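Local coordinates for piwi domain-containing protein (Vanderwaltozyma polyspora, PDB 5THE) that probably binds RNA as an Argonaute of a budding yeast, the chain here being the C-terminal lobe that carries the Piwi domain, at residues E6-Y11 / A433-F438. Numbering follows the deposited sequence.
Sequences ENRHDY and AHFDFF
Beside the Piwi-domain strand 435-440, the N-terminal segment 6-11 of the lobe lies across the chain, with Arg8 and Phe435 carrying most of the contact. The backbone N of Arg8 donates to Ala433 O (2.7 Å). With CG anti to the backbone N (chi1 171°) and a bend at chi3, the Arg8 side chain brings its guanidinium over the backbone of Phe435, whose CA lies above the centre of one face; Tyr11 CE1 lies over the opposite face, near its rim. Arg8 NH2 reaches a lone pair of Asp436 O in a nearly straight bond of 2.7 Å and forms a salt bridge to Asp436 OD1 at 3.1 Å, while Arg8 NH1 bonds in plane to Asp10 O, which fixes the group's rotation; Arg8 NH2 also bonds Ser431 O. Asp436 is shared, its OD2 bonded to His453. Replacing Arg8 by an alanine is likely to leave Asp436 O without this donor and its carboxylate without the salt bridge, though His453 would remain. Phe435 directs its ring edge at the face of His9, CE2 lying 3.5 Å from His9 ND1, in an edge-to-face pair with planes 51° apart. His9 is held by Glu6, its NE2 donating to Glu6 OE2 (2.7 Å), and a water joins Glu6 O to Phe435 N. An irregular N-terminal segment is thus fastened by arginine-to-carbonyl bonds and aromatic packing to a strand of the RNase H-like Piwi fold.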
loop_
_atom_site.group_PDB
_atom_site.type_symbol
_atom_site.label_atom_id
_atom_site.label_comp_id
_atom_site.label_asym_id
_atom_site.label_seq_id
_atom_site.Cartn_x
_atom_site.Cartn_y
_atom_site.Cartn_z
ATOM N N GLU A 6 -11.965 -15.315 16.956
ATOM C CA GLU A 6 -12.501 -14.395 17.952
ATOM C C GLU A 6 -14.014 -14.263 17.819
ATOM O O GLU A 6 -14.552 -14.189 16.710
ATOM C CB GLU A 6 -11.840 -13.018 17.762
ATOM C CG GLU A 6 -11.891 -12.081 18.952
ATOM C CD GLU A 6 -10.974 -12.534 20.086
ATOM O OE1 GLU A 6 -9.970 -13.254 19.824
ATOM O OE2 GLU A 6 -11.267 -12.180 21.243
ATOM N N ASN A 7 -14.705 -14.221 18.952
ATOM C CA ASN A 7 -16.105 -13.824 18.954
ATOM C C ASN A 7 -16.208 -12.334 19.232
ATOM O O ASN A 7 -15.264 -11.712 19.728
ATOM C CB ASN A 7 -16.893 -14.614 19.998
ATOM C CG ASN A 7 -16.976 -16.095 19.657
ATOM O OD1 ASN A 7 -17.424 -16.468 18.577
ATOM N ND2 ASN A 7 -16.537 -16.933 20.568
ATOM N N ARG A 8 -17.372 -11.761 18.901
ATOM C CA ARG A 8 -17.592 -10.330 19.070
ATOM C C ARG A 8 -17.443 -9.919 20.530
ATOM O O ARG A 8 -17.988 -10.568 21.423
ATOM C CB ARG A 8 -18.982 -9.958 18.567
ATOM C CG ARG A 8 -19.400 -8.544 18.894
ATOM C CD ARG A 8 -20.767 -8.168 18.230
ATOM N NE ARG A 8 -20.746 -8.302 16.767
ATOM C CZ ARG A 8 -20.136 -7.441 15.952
ATOM N NH1 ARG A 8 -19.508 -6.388 16.464
ATOM N NH2 ARG A 8 -20.162 -7.623 14.631
ATOM N N HIS A 9 -16.703 -8.836 20.777
ATOM C CA HIS A 9 -16.578 -8.317 22.142
ATOM C C HIS A 9 -17.739 -7.391 22.500
ATOM O O HIS A 9 -18.355 -7.518 23.562
ATOM C CB HIS A 9 -15.264 -7.539 22.318
ATOM C CG HIS A 9 -14.036 -8.291 21.921
ATOM N ND1 HIS A 9 -12.797 -7.689 21.844
ATOM C CD2 HIS A 9 -13.843 -9.591 21.589
ATOM C CE1 HIS A 9 -11.896 -8.584 21.480
ATOM N NE2 HIS A 9 -12.504 -9.745 21.318
ATOM N N ASP A 10 -18.044 -6.469 21.609
ATOM C CA ASP A 10 -18.924 -5.346 21.866
ATOM C C ASP A 10 -19.316 -4.774 20.507
ATOM O O ASP A 10 -19.022 -5.367 19.460
ATOM C CB ASP A 10 -18.226 -4.321 22.758
ATOM C CG ASP A 10 -16.998 -3.691 22.086
ATOM O OD1 ASP A 10 -16.570 -4.154 21.010
ATOM O OD2 ASP A 10 -16.458 -2.716 22.648
ATOM N N TYR A 11 -19.965 -3.618 20.527
ATOM C CA TYR A 11 -20.284 -2.844 19.341
ATOM C C TYR A 11 -19.661 -1.465 19.498
ATOM O O TYR A 11 -19.403 -1.009 20.610
ATOM C CB TYR A 11 -21.809 -2.721 19.145
ATOM C CG TYR A 11 -22.476 -4.036 18.825
ATOM C CD1 TYR A 11 -22.550 -4.494 17.517
ATOM C CD2 TYR A 11 -23.008 -4.832 19.832
ATOM C CE1 TYR A 11 -23.152 -5.698 17.218
ATOM C CE2 TYR A 11 -23.619 -6.034 19.539
ATOM C CZ TYR A 11 -23.689 -6.454 18.239
ATOM O OH TYR A 11 -24.282 -7.652 17.957
ATOM N N ALA A 433 -22.472 -13.021 16.511
ATOM C CA ALA A 433 -21.472 -13.819 17.220
ATOM C C ALA A 433 -20.049 -13.439 16.823
ATOM O O ALA A 433 -19.144 -13.443 17.663
ATOM C CB ALA A 433 -21.700 -15.313 16.965
ATOM N N HIS A 434 -19.821 -13.120 15.559
ATOM C CA HIS A 434 -18.469 -12.815 15.128
ATOM C C HIS A 434 -18.226 -11.309 15.130
ATOM O O HIS A 434 -19.151 -10.499 15.168
ATOM C CB HIS A 434 -18.202 -13.436 13.761
ATOM C CG HIS A 434 -18.055 -14.926 13.820
ATOM N ND1 HIS A 434 -18.803 -15.786 13.045
ATOM C CD2 HIS A 434 -17.257 -15.707 14.588
ATOM C CE1 HIS A 434 -18.461 -17.032 13.320
ATOM N NE2 HIS A 434 -17.525 -17.013 14.254
ATOM N N PHE A 435 -16.950 -10.949 15.112
ATOM C CA PHE A 435 -16.500 -9.586 15.369
ATOM C C PHE A 435 -16.238 -8.909 14.023
ATOM O O PHE A 435 -15.100 -8.746 13.589
ATOM C CB PHE A 435 -15.247 -9.636 16.263
ATOM C CG PHE A 435 -14.889 -8.323 16.922
ATOM C CD1 PHE A 435 -15.556 -7.156 16.609
ATOM C CD2 PHE A 435 -13.870 -8.273 17.866
ATOM C CE1 PHE A 435 -15.211 -5.966 17.214
ATOM C CE2 PHE A 435 -13.526 -7.083 18.481
ATOM C CZ PHE A 435 -14.194 -5.931 18.151
ATOM N N ASP A 436 -17.314 -8.511 13.346
ATOM C CA ASP A 436 -17.167 -7.884 12.041
ATOM C C ASP A 436 -17.855 -6.521 11.999
ATOM O O ASP A 436 -18.715 -6.188 12.824
ATOM C CB ASP A 436 -17.683 -8.797 10.909
ATOM C CG ASP A 436 -19.206 -8.927 10.893
ATOM O OD1 ASP A 436 -19.819 -9.083 11.966
ATOM O OD2 ASP A 436 -19.790 -8.883 9.791
ATOM N N PHE A 437 -17.419 -5.710 11.041
ATOM C CA PHE A 437 -17.985 -4.383 10.843
ATOM C C PHE A 437 -17.638 -3.933 9.434
ATOM O O PHE A 437 -16.682 -4.419 8.825
ATOM C CB PHE A 437 -17.491 -3.375 11.896
ATOM C CG PHE A 437 -16.003 -3.331 12.060
ATOM C CD1 PHE A 437 -15.220 -2.555 11.221
ATOM C CD2 PHE A 437 -15.387 -4.051 13.070
ATOM C CE1 PHE A 437 -13.853 -2.508 11.374
ATOM C CE2 PHE A 437 -14.007 -4.011 13.234
ATOM C CZ PHE A 437 -13.237 -3.240 12.380
ATOM N N PHE A 438 -18.459 -3.036 8.906
ATOM C CA PHE A 438 -18.192 -2.391 7.629
ATOM C C PHE A 438 -17.708 -0.978 7.891
ATOM O O PHE A 438 -18.211 -0.303 8.794
ATOM C CB PHE A 438 -19.444 -2.309 6.751
ATOM C CG PHE A 438 -19.964 -3.630 6.273
ATOM C CD1 PHE A 438 -20.805 -4.390 7.072
ATOM C CD2 PHE A 438 -19.663 -4.080 4.992
ATOM C CE1 PHE A 438 -21.310 -5.591 6.625
ATOM C CE2 PHE A 438 -20.173 -5.285 4.528
ATOM C CZ PHE A 438 -20.998 -6.040 5.340
HETATM O O HOH W 1 -14.604 -12.772 14.520
#